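PDB 6GWI: putrescine aminotransferase from Halomonas elongata DSM 2581, which probably transfers the amino group of putrescine or related amines to a keto acceptor, using pyridoxal-5'-phosphate as a class-III aminotransferase. Local coordinates for residues V254-I259 / L280-K285; I144-A149 / F220-V225; R95-L100 / N109-T114. All coordinates share one frame; numbering follows the deposited sequence.

Contact 1 of 3, residues V254-I259 / L280-K285. With PLP (pyridoxal-5'-phosphate), chain D.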
loop_
_atom_site.group_PDB
_atom_site.type_symbol
_atom_site.label_atom_id
_atom_site.label_comp_id
_atom_site.label_asym_id
_atom_site.label_seq_id
_atom_site.Cartn_x
_atom_site.Cartn_y
_atom_site.Cartn_z
ATOM N N VAL B 254 0.139 -5.480 -19.706
ATOM C CA VAL B 254 0.657 -5.007 -18.428
ATOM C C VAL B 254 1.912 -5.814 -18.123
ATOM O O VAL B 254 1.842 -7.029 -17.897
ATOM C CB VAL B 254 -0.369 -5.145 -17.296
ATOM C CG1 VAL B 254 0.206 -4.592 -15.993
ATOM C CG2 VAL B 254 -1.665 -4.441 -17.659
ATOM N N ALA B 255 3.058 -5.146 -18.119
ATOM C CA ALA B 255 4.325 -5.752 -17.724
ATOM C C ALA B 255 4.589 -5.365 -16.272
ATOM O O ALA B 255 4.840 -4.191 -15.976
ATOM C CB ALA B 255 5.456 -5.299 -18.642
ATOM N N ASP B 256 4.513 -6.338 -15.367
ATOM C CA ASP B 256 4.750 -6.081 -13.947
ATOM C C ASP B 256 6.257 -6.001 -13.725
ATOM O O ASP B 256 6.948 -7.025 -13.735
ATOM C CB ASP B 256 4.118 -7.167 -13.081
ATOM C CG ASP B 256 4.191 -6.848 -11.590
ATOM O OD1 ASP B 256 5.058 -6.047 -11.184
ATOM O OD2 ASP B 256 3.389 -7.414 -10.815
ATOM N N GLU B 257 6.760 -4.783 -13.520
ATOM C CA GLU B 257 8.187 -4.506 -13.421
ATOM C C GLU B 257 8.648 -4.311 -11.981
ATOM O O GLU B 257 9.701 -3.707 -11.747
ATOM C CB GLU B 257 8.538 -3.265 -14.243
ATOM C CG GLU B 257 8.327 -3.419 -15.728
ATOM C CD GLU B 257 9.474 -4.141 -16.402
ATOM O OE1 GLU B 257 10.449 -4.506 -15.708
ATOM O OE2 GLU B 257 9.404 -4.335 -17.632
ATOM N N VAL B 258 7.870 -4.789 -11.009
ATOM C CA VAL B 258 8.182 -4.523 -9.608
ATOM C C VAL B 258 9.544 -5.099 -9.235
ATOM O O VAL B 258 10.297 -4.486 -8.468
ATOM C CB VAL B 258 7.054 -5.065 -8.709
ATOM C CG1 VAL B 258 7.462 -5.049 -7.241
ATOM C CG2 VAL B 258 5.792 -4.232 -8.912
ATOM N N ILE B 259 9.881 -6.281 -9.751
ATOM C CA ILE B 259 11.207 -6.855 -9.518
ATOM C C ILE B 259 12.184 -6.513 -10.640
ATOM O O ILE B 259 13.343 -6.185 -10.375
ATOM C CB ILE B 259 11.102 -8.385 -9.327
ATOM C CG1 ILE B 259 10.704 -8.702 -7.883
ATOM C CG2 ILE B 259 12.425 -9.067 -9.690
ATOM C CD1 ILE B 259 10.491 -10.180 -7.599
ATOM N N LEU B 280 0.850 -0.517 -19.524
ATOM C CA LEU B 280 0.996 -0.152 -18.123
ATOM C C LEU B 280 2.140 -0.952 -17.525
ATOM O O LEU B 280 2.381 -2.100 -17.896
ATOM C CB LEU B 280 -0.297 -0.412 -17.344
ATOM C CG LEU B 280 -1.569 0.248 -17.882
ATOM C CD1 LEU B 280 -2.799 -0.412 -17.287
ATOM C CD2 LEU B 280 -1.572 1.740 -17.585
ATOM N N MET B 281 2.854 -0.328 -16.576
ATOM C CA MET B 281 3.976 -0.971 -15.903
ATOM C C MET B 281 3.951 -0.602 -14.423
ATOM O O MET B 281 4.314 0.525 -14.053
ATOM C CB MET B 281 5.316 -0.572 -16.524
ATOM C CG MET B 281 5.557 -1.084 -17.942
ATOM S SD MET B 281 7.246 -0.792 -18.530
ATOM C CE MET B 281 7.391 0.971 -18.272
ATOM N N PRO B 282 3.512 -1.511 -13.555
ATOM C CA PRO B 282 3.672 -1.272 -12.117
ATOM C C PRO B 282 5.128 -1.416 -11.702
ATOM O O PRO B 282 5.895 -2.191 -12.280
ATOM C CB PRO B 282 2.785 -2.340 -11.466
ATOM C CG PRO B 282 2.620 -3.403 -12.493
ATOM C CD PRO B 282 2.746 -2.741 -13.841
ATOM N N ILE B 283 5.512 -0.625 -10.699
ATOM C CA ILE B 283 6.892 -0.573 -10.233
ATOM C C ILE B 283 6.907 -0.347 -8.729
ATOM O O ILE B 283 5.959 0.185 -8.146
ATOM C CB ILE B 283 7.695 0.542 -10.949
ATOM C CG1 ILE B 283 6.956 1.876 -10.822
ATOM C CG2 ILE B 283 7.941 0.168 -12.401
ATOM C CD1 ILE B 283 7.746 3.059 -11.339
ATOM N N ALA B 284 8.008 -0.763 -8.102
ATOM C CA ALA B 284 8.287 -0.521 -6.690
ATOM C C ALA B 284 9.678 -1.072 -6.383
ATOM O O ALA B 284 10.568 -1.025 -7.239
ATOM C CB ALA B 284 7.229 -1.158 -5.792
ATOM N N LYS B 285 9.867 -1.618 -5.180
ATOM C CA LYS B 285 11.112 -2.286 -4.803
ATOM C C LYS B 285 12.344 -1.468 -5.181
ATOM O O LYS B 285 12.700 -0.524 -4.467
ATOM C CB LYS B 285 11.157 -3.690 -5.424
ATOM C CG LYS B 285 10.213 -4.677 -4.715
ATOM C CD LYS B 285 10.370 -6.113 -5.203
ATOM C CE LYS B 285 9.547 -7.116 -4.370
ATOM N NZ LYS B 285 8.146 -7.340 -4.861
HETATM N N1 PLP D . 4.629 -7.582 -8.349
HETATM C C2 PLP D . 5.785 -8.333 -8.335
HETATM C C2A PLP D . 6.321 -8.903 -9.621
HETATM C C3 PLP D . 6.451 -8.556 -7.132
HETATM O O3 PLP D . 7.599 -9.306 -7.141
HETATM C C4 PLP D . 5.968 -8.020 -5.933
HETATM C C4A PLP D . 6.972 -7.712 -4.853
HETATM C C5 PLP D . 4.790 -7.269 -5.968
HETATM C C6 PLP D . 4.131 -7.054 -7.174
HETATM C C5A PLP D . 4.197 -6.671 -4.710
HETATM O O4P PLP D . 4.899 -5.528 -4.281
HETATM P P PLP D . 4.691 -5.030 -2.763
HETATM O O1P PLP D . 3.229 -4.722 -2.536
HETATM O O2P PLP D . 5.541 -3.805 -2.525
HETATM O O3P PLP D . 5.121 -6.128 -1.826
HETATM O O HOH W 1 10.124 -1.722 -10.070
#
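Val258 lies flat against one face of the PLP ring that Lys285 carries: its CB, CG1 and CG2 all sit about 3.5 Å from the ring plane. At the ring edge, practically in the plane, Asp256 OD2 comes within 2.8 Å of PLP N1, while Ile259 CD1 lies 3.1 Å from the phenolic oxygen PLP O3. Lys285 NZ is bonded to PLP C4A at 1.2 Å. The lysine runs almost straight until chi4 (89°) turns its end into the cofactor, and on the way it crosses Val258 at about a right angle, NZ passing 3.4 Å from CG1. Asp256 OD1 accepts Val258 N at 3.1 Å in an Asx turn, so one carboxylate ties down the loop through OD1 while OD2 faces the pyridine nitrogen; His151 and Asn121 add hydrogen bonds to OD2. Behind them the backbones run parallel. Ala255 N donates to Leu280 O at 3.1 Å and Glu257 N to Pro282 O at 3.0 Å, with the Pro282 ring packed against Val254 CG1 and Asp256 CA. A Schiff-base lysine, with an aspartate at the pyridine nitrogen and a valine across the ring face, is the internal-aldimine site of fold type I aminotransferases.

Contact 2 of 3, residues I144-A149 / F220-V225. With PLP (pyridoxal-5'-phosphate), chain D.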
loop_
_atom_site.group_PDB
_atom_site.type_symbol
_atom_site.label_atom_id
_atom_site.label_comp_id
_atom_site.label_asym_id
_atom_site.label_seq_id
_atom_site.Cartn_x
_atom_site.Cartn_y
_atom_site.Cartn_z
ATOM N N ILE B 144 -6.023 -11.682 -18.065
ATOM C CA ILE B 144 -5.340 -12.967 -18.147
ATOM C C ILE B 144 -3.967 -12.815 -17.507
ATOM O O ILE B 144 -3.120 -12.063 -18.000
ATOM C CB ILE B 144 -5.223 -13.469 -19.588
ATOM C CG1 ILE B 144 -6.609 -13.632 -20.210
ATOM C CG2 ILE B 144 -4.461 -14.780 -19.619
ATOM C CD1 ILE B 144 -6.585 -13.804 -21.707
ATOM N N GLY B 145 -3.755 -13.520 -16.395
ATOM C CA GLY B 145 -2.444 -13.708 -15.826
ATOM C C GLY B 145 -1.933 -15.118 -16.054
ATOM O O GLY B 145 -2.480 -15.892 -16.842
ATOM N N ARG B 146 -0.872 -15.453 -15.329
ATOM C CA ARG B 146 -0.253 -16.762 -15.450
ATOM C C ARG B 146 -0.210 -17.455 -14.098
ATOM O O ARG B 146 -0.092 -16.813 -13.048
ATOM C CB ARG B 146 1.165 -16.659 -16.024
ATOM C CG ARG B 146 1.205 -16.012 -17.404
ATOM C CD ARG B 146 2.611 -15.949 -17.986
ATOM N NE ARG B 146 3.547 -15.253 -17.108
ATOM C CZ ARG B 146 4.788 -14.919 -17.449
ATOM N NH1 ARG B 146 5.247 -15.199 -18.662
ATOM N NH2 ARG B 146 5.567 -14.291 -16.579
ATOM N N GLU B 147 -0.336 -18.777 -14.141
ATOM C CA GLU B 147 -0.110 -19.591 -12.958
ATOM C C GLU B 147 1.302 -19.361 -12.431
ATOM O O GLU B 147 2.250 -19.174 -13.198
ATOM C CB GLU B 147 -0.348 -21.065 -13.284
ATOM C CG GLU B 147 -1.831 -21.412 -13.435
ATOM C CD GLU B 147 -2.576 -21.347 -12.107
ATOM O OE1 GLU B 147 -1.908 -21.382 -11.047
ATOM O OE2 GLU B 147 -3.824 -21.286 -12.116
ATOM N N ASN B 148 1.426 -19.352 -11.105
ATOM C CA ASN B 148 2.684 -19.111 -10.406
ATOM C C ASN B 148 3.216 -17.699 -10.623
ATOM O O ASN B 148 4.396 -17.429 -10.370
ATOM C CB ASN B 148 3.750 -20.135 -10.804
ATOM C CG ASN B 148 4.902 -20.175 -9.826
ATOM O OD1 ASN B 148 4.716 -20.039 -8.617
ATOM N ND2 ASN B 148 6.109 -20.350 -10.349
ATOM N N ALA B 149 2.376 -16.786 -11.100
ATOM C CA ALA B 149 2.744 -15.382 -11.130
ATOM C C ALA B 149 2.520 -14.758 -9.756
ATOM O O ALA B 149 1.707 -15.228 -8.956
ATOM C CB ALA B 149 1.932 -14.623 -12.178
ATOM N N PHE B 220 -3.645 -8.627 -20.707
ATOM C CA PHE B 220 -2.737 -9.696 -20.310
ATOM C C PHE B 220 -1.678 -9.096 -19.394
ATOM O O PHE B 220 -1.078 -8.068 -19.727
ATOM C CB PHE B 220 -2.101 -10.344 -21.543
ATOM C CG PHE B 220 -0.978 -11.302 -21.236
ATOM C CD1 PHE B 220 -1.201 -12.460 -20.507
ATOM C CD2 PHE B 220 0.299 -11.055 -21.711
ATOM C CE1 PHE B 220 -0.163 -13.341 -20.244
ATOM C CE2 PHE B 220 1.336 -11.930 -21.452
ATOM C CZ PHE B 220 1.104 -13.074 -20.718
ATOM N N ILE B 221 -1.479 -9.708 -18.231
ATOM C CA ILE B 221 -0.525 -9.221 -17.240
ATOM C C ILE B 221 0.527 -10.298 -17.016
ATOM O O ILE B 221 0.191 -11.478 -16.861
ATOM C CB ILE B 221 -1.225 -8.835 -15.922
ATOM C CG1 ILE B 221 -0.234 -8.165 -14.964
ATOM C CG2 ILE B 221 -1.853 -10.061 -15.263
ATOM C CD1 ILE B 221 -0.859 -7.671 -13.643
ATOM N N ALA B 222 1.795 -9.893 -16.992
ATOM C CA ALA B 222 2.872 -10.852 -16.803
ATOM C C ALA B 222 4.121 -10.151 -16.293
ATOM O O ALA B 222 4.393 -9.006 -16.662
ATOM C CB ALA B 222 3.180 -11.590 -18.114
ATOM N N GLU B 223 4.859 -10.840 -15.426
ATOM C CA GLU B 223 6.226 -10.441 -15.109
ATOM C C GLU B 223 7.119 -10.792 -16.296
ATOM O O GLU B 223 7.019 -11.907 -16.818
ATOM C CB GLU B 223 6.725 -11.161 -13.854
ATOM C CG GLU B 223 5.839 -11.017 -12.618
ATOM C CD GLU B 223 6.106 -12.100 -11.579
ATOM O OE1 GLU B 223 7.171 -12.070 -10.923
ATOM O OE2 GLU B 223 5.252 -12.998 -11.430
ATOM N N PRO B 224 7.980 -9.882 -16.771
ATOM C CA PRO B 224 8.917 -10.284 -17.837
ATOM C C PRO B 224 9.694 -11.536 -17.472
ATOM O O PRO B 224 9.831 -12.457 -18.288
ATOM C CB PRO B 224 9.829 -9.058 -17.983
ATOM C CG PRO B 224 8.995 -7.914 -17.510
ATOM C CD PRO B 224 8.157 -8.469 -16.388
ATOM N N VAL B 225 10.187 -11.588 -16.239
ATOM C CA VAL B 225 10.751 -12.785 -15.633
ATOM C C VAL B 225 10.073 -12.959 -14.282
ATOM O O VAL B 225 9.981 -12.000 -13.507
ATOM C CB VAL B 225 12.278 -12.680 -15.462
ATOM C CG1 VAL B 225 12.802 -13.825 -14.615
ATOM C CG2 VAL B 225 12.961 -12.662 -16.818
HETATM N N1 PLP D . 4.629 -7.582 -8.349
HETATM C C2 PLP D . 5.785 -8.333 -8.335
HETATM C C2A PLP D . 6.321 -8.903 -9.621
HETATM C C3 PLP D . 6.451 -8.556 -7.132
HETATM O O3 PLP D . 7.599 -9.306 -7.141
HETATM C C4 PLP D . 5.968 -8.020 -5.933
HETATM C C4A PLP D . 6.972 -7.712 -4.853
HETATM C C5 PLP D . 4.790 -7.269 -5.968
HETATM C C6 PLP D . 4.131 -7.054 -7.174
HETATM C C5A PLP D . 4.197 -6.671 -4.710
HETATM O O4P PLP D . 4.899 -5.528 -4.281
HETATM P P PLP D . 4.691 -5.030 -2.763
HETATM O O1P PLP D . 3.229 -4.722 -2.536
HETATM O O2P PLP D . 5.541 -3.805 -2.525
HETATM O O3P PLP D . 5.121 -6.128 -1.826
HETATM O O HOH W 2 3.843 -13.426 -14.431
HETATM O O HOH W 3 0.901 -13.046 -14.815
HETATM O O HOH W 4 8.123 -14.752 -18.540
HETATM O O HOH W 5 6.516 -15.362 -9.828
#
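Ile144 and Phe220 form the tight end of this contact, where two parallel strands share a bridge. Ile221 N donates to Ile144 O at 2.9 Å and 168°, and Phe220 CD1 approaches that same oxygen to 3.2 Å. The ring reaches it because Phe220 CG stands anti to the backbone N (chi1 170°), which also brings the ring edge up to Arg146 CG; the guanidinium and ring planes are nearly perpendicular. Further along, Ala222 CB sits 3.7 Å above the centre of one guanidinium face. After the Ile144-Phe220 bridge the strands part and water fills in: water 3 links Arg146 N to Ile221 O. Water 2 lies in the guanidinium plane, accepting from Arg146 NH2 and Glu223 N, whereas the direct bond from Arg146 NH2 to Glu223 O, though 2.8 Å long, is bent to 117° and weak. Glu223 OE2 stays 5.3 Å from Arg146 NH2, held by Tyr150 N and water 5; Glu223 OE1, bonded to Gly227 N, lies 3.5 Å from PLP C2A. Tyr238 takes a hydrogen bond with Arg146 NH1. Strands 177-180 and 252-255 flank the pair in the parallel sheet, with helix 194-212 against Ile144 and Phe220, and helix 238-248 against Phe220 and Ala222.

Contact 3 of 3, residues R95-L100 / N109-T114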
loop_
_atom_site.group_PDB
_atom_site.type_symbol
_atom_site.label_atom_id
_atom_site.label_comp_id
_atom_site.label_asym_id
_atom_site.label_seq_id
_atom_site.Cartn_x
_atom_site.Cartn_y
_atom_site.Cartn_z
ATOM N N ARG B 95 9.725 16.226 -9.921
ATOM C CA ARG B 95 11.033 15.817 -10.419
ATOM C C ARG B 95 11.123 14.305 -10.596
ATOM O O ARG B 95 11.727 13.828 -11.564
ATOM C CB ARG B 95 12.109 16.343 -9.464
ATOM C CG ARG B 95 12.191 17.876 -9.469
ATOM C CD ARG B 95 13.256 18.440 -8.535
ATOM N NE ARG B 95 13.023 18.045 -7.148
ATOM C CZ ARG B 95 13.336 18.782 -6.083
ATOM N NH1 ARG B 95 13.890 19.980 -6.227
ATOM N NH2 ARG B 95 13.081 18.318 -4.867
ATOM N N LEU B 96 10.518 13.529 -9.691
ATOM C CA LEU B 96 10.564 12.075 -9.825
ATOM C C LEU B 96 9.784 11.604 -11.050
ATOM O O LEU B 96 10.250 10.728 -11.790
ATOM C CB LEU B 96 10.016 11.408 -8.562
ATOM C CG LEU B 96 9.953 9.880 -8.605
ATOM C CD1 LEU B 96 11.332 9.270 -8.848
ATOM C CD2 LEU B 96 9.348 9.338 -7.325
ATOM N N ALA B 97 8.588 12.154 -11.267
ATOM C CA ALA B 97 7.809 11.786 -12.445
ATOM C C ALA B 97 8.555 12.130 -13.729
ATOM O O ALA B 97 8.520 11.369 -14.702
ATOM C CB ALA B 97 6.446 12.478 -12.408
ATOM N N GLU B 98 9.218 13.289 -13.761
ATOM C CA GLU B 98 10.027 13.640 -14.921
ATOM C C GLU B 98 11.119 12.602 -15.150
ATOM O O GLU B 98 11.233 12.028 -16.240
ATOM C CB GLU B 98 10.640 15.029 -14.734
ATOM C CG GLU B 98 11.544 15.465 -15.878
ATOM C CD GLU B 98 12.202 16.810 -15.633
ATOM O OE1 GLU B 98 12.380 17.186 -14.455
ATOM O OE2 GLU B 98 12.543 17.491 -16.622
ATOM N N LYS B 99 11.926 12.339 -14.120
ATOM C CA LYS B 99 13.037 11.405 -14.262
ATOM C C LYS B 99 12.543 10.018 -14.653
ATOM O O LYS B 99 13.116 9.372 -15.539
ATOM C CB LYS B 99 13.821 11.343 -12.949
ATOM C CG LYS B 99 15.120 10.559 -13.017
ATOM C CD LYS B 99 16.138 11.296 -13.862
ATOM C CE LYS B 99 17.516 10.687 -13.735
ATOM N NZ LYS B 99 18.485 11.365 -14.639
ATOM N N LEU B 100 11.472 9.548 -14.008
ATOM C CA LEU B 100 10.970 8.204 -14.273
ATOM C C LEU B 100 10.502 8.061 -15.713
ATOM O O LEU B 100 10.824 7.080 -16.392
ATOM C CB LEU B 100 9.816 7.877 -13.329
ATOM C CG LEU B 100 10.091 7.004 -12.110
ATOM C CD1 LEU B 100 8.793 6.858 -11.328
ATOM C CD2 LEU B 100 10.660 5.644 -12.497
ATOM N N ASN B 109 4.718 8.015 -20.809
ATOM C CA ASN B 109 5.122 9.360 -20.417
ATOM C C ASN B 109 4.454 9.873 -19.143
ATOM O O ASN B 109 4.654 11.042 -18.791
ATOM C CB ASN B 109 4.842 10.330 -21.573
ATOM C CG ASN B 109 5.627 9.984 -22.824
ATOM O OD1 ASN B 109 6.857 9.936 -22.801
ATOM N ND2 ASN B 109 4.920 9.742 -23.923
ATOM N N ARG B 110 3.676 9.052 -18.441
ATOM C CA ARG B 110 3.019 9.499 -17.218
ATOM C C ARG B 110 3.134 8.428 -16.144
ATOM O O ARG B 110 3.341 7.246 -16.431
ATOM C CB ARG B 110 1.544 9.854 -17.460
ATOM C CG ARG B 110 1.367 11.126 -18.275
ATOM C CD ARG B 110 -0.010 11.211 -18.894
ATOM N NE ARG B 110 -0.109 12.322 -19.837
ATOM C CZ ARG B 110 -0.068 12.198 -21.163
ATOM N NH1 ARG B 110 0.070 11.008 -21.735
ATOM N NH2 ARG B 110 -0.170 13.279 -21.924
ATOM N N VAL B 111 3.028 8.863 -14.892
ATOM C CA VAL B 111 3.102 7.958 -13.753
ATOM C C VAL B 111 2.026 8.332 -12.743
ATOM O O VAL B 111 1.760 9.513 -12.498
ATOM C CB VAL B 111 4.503 7.976 -13.100
ATOM C CG1 VAL B 111 4.819 9.346 -12.524
ATOM C CG2 VAL B 111 4.596 6.897 -12.026
ATOM N N PHE B 112 1.396 7.309 -12.177
ATOM C CA PHE B 112 0.512 7.429 -11.024
ATOM C C PHE B 112 1.232 6.793 -9.841
ATOM O O PHE B 112 1.603 5.615 -9.902
ATOM C CB PHE B 112 -0.824 6.735 -11.286
ATOM C CG PHE B 112 -1.863 6.989 -10.228
ATOM C CD1 PHE B 112 -1.768 6.385 -8.984
ATOM C CD2 PHE B 112 -2.946 7.813 -10.484
ATOM C CE1 PHE B 112 -2.724 6.612 -8.008
ATOM C CE2 PHE B 112 -3.906 8.041 -9.513
ATOM C CZ PHE B 112 -3.795 7.438 -8.274
ATOM N N PHE B 113 1.452 7.566 -8.785
ATOM C CA PHE B 113 2.243 7.082 -7.663
ATOM C C PHE B 113 1.385 6.304 -6.672
ATOM O O PHE B 113 0.208 6.607 -6.459
ATOM C CB PHE B 113 2.943 8.241 -6.949
ATOM C CG PHE B 113 4.049 8.864 -7.752
ATOM C CD1 PHE B 113 5.193 8.144 -8.058
ATOM C CD2 PHE B 113 3.949 10.169 -8.196
ATOM C CE1 PHE B 113 6.212 8.715 -8.797
ATOM C CE2 PHE B 113 4.963 10.743 -8.934
ATOM C CZ PHE B 113 6.097 10.017 -9.231
ATOM N N THR B 114 1.998 5.277 -6.081
ATOM C CA THR B 114 1.394 4.487 -5.019
ATOM C C THR B 114 2.453 4.244 -3.950
ATOM O O THR B 114 3.587 4.723 -4.051
ATOM C CB THR B 114 0.851 3.147 -5.534
ATOM O OG1 THR B 114 1.943 2.305 -5.922
ATOM C CG2 THR B 114 -0.058 3.358 -6.721
#
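A helix-turn-strand unit brings Leu96, Ala97 and Leu100 of helix 91-103 down on Val111 and Phe113 of strand 108-114, an outermost strand, within this chain, of the three-stranded antiparallel sheet. The two axes come within 8.0 Å of each other, and their directions differ by 132°, so the chain largely doubles back on itself. The contact is purely apolar between the two segments, and every residue that touches is buried. Phe113 is the centrepiece. Its CG is anti to the carbonyl carbon (chi1 -70°), which extends the ring toward the helix. Leu96 reaches it with CD2, 3.5 Å from Phe113 CE1, and Leu100 CD1 approaches the same CE1 from one turn further along, at 4.1 Å; both side chains come in at a slant. Ala97 N lies at the ring edge, close to its plane, 3.9 Å from Phe113 CZ. Over one face, displaced toward the rim, sits Val111 CG2 of the same strand. With a leucine in place of Phe113, the ring that Leu96, Ala97 and Val111 touch would be lost, and Leu96 CD2 would probably be left with a gap beside it. Around this core, Leu96 also leans on Ala327 and Leu334 of helix 324-339, and Leu100 on Phe262 and Leu287. The second subunit closes another side: its His15 ring meets Phe113 with planes about 60° apart, and a strand of that chain pairs in parallel with Val111 and Phe112, carrying the sheet across the dimer interface. Nearer the start of the strand, Val111 CG1, set between the backbone N and the carbonyl carbon (chi1 64°), presses on the helix, 3.5 Å from Ala97 CB.

In the fold
Strand 252-255 of contact 1 lies next to strand 217-222 of contact 2 in the parallel sheet; the contact centres are 11 Å apart. They are joined by probable hydrogen bonds from Val254 N to Phe220 O (2.9 Å) and from Asp256 N to Ala222 O (3.0 Å), and both touch PLP, contact 1 through the Schiff base and contact 2 through Glu223 near the ring methyl. Contact 3 shares the antiparallel sheet with contact 1, strand 295-300 lying between, and the two meet where Ile283 CD1 packs 3.9 Å from Leu100 CD1. Contacts 2 and 3 stay about 13 Å apart at their nearest atoms. Contact 3 is an interface element.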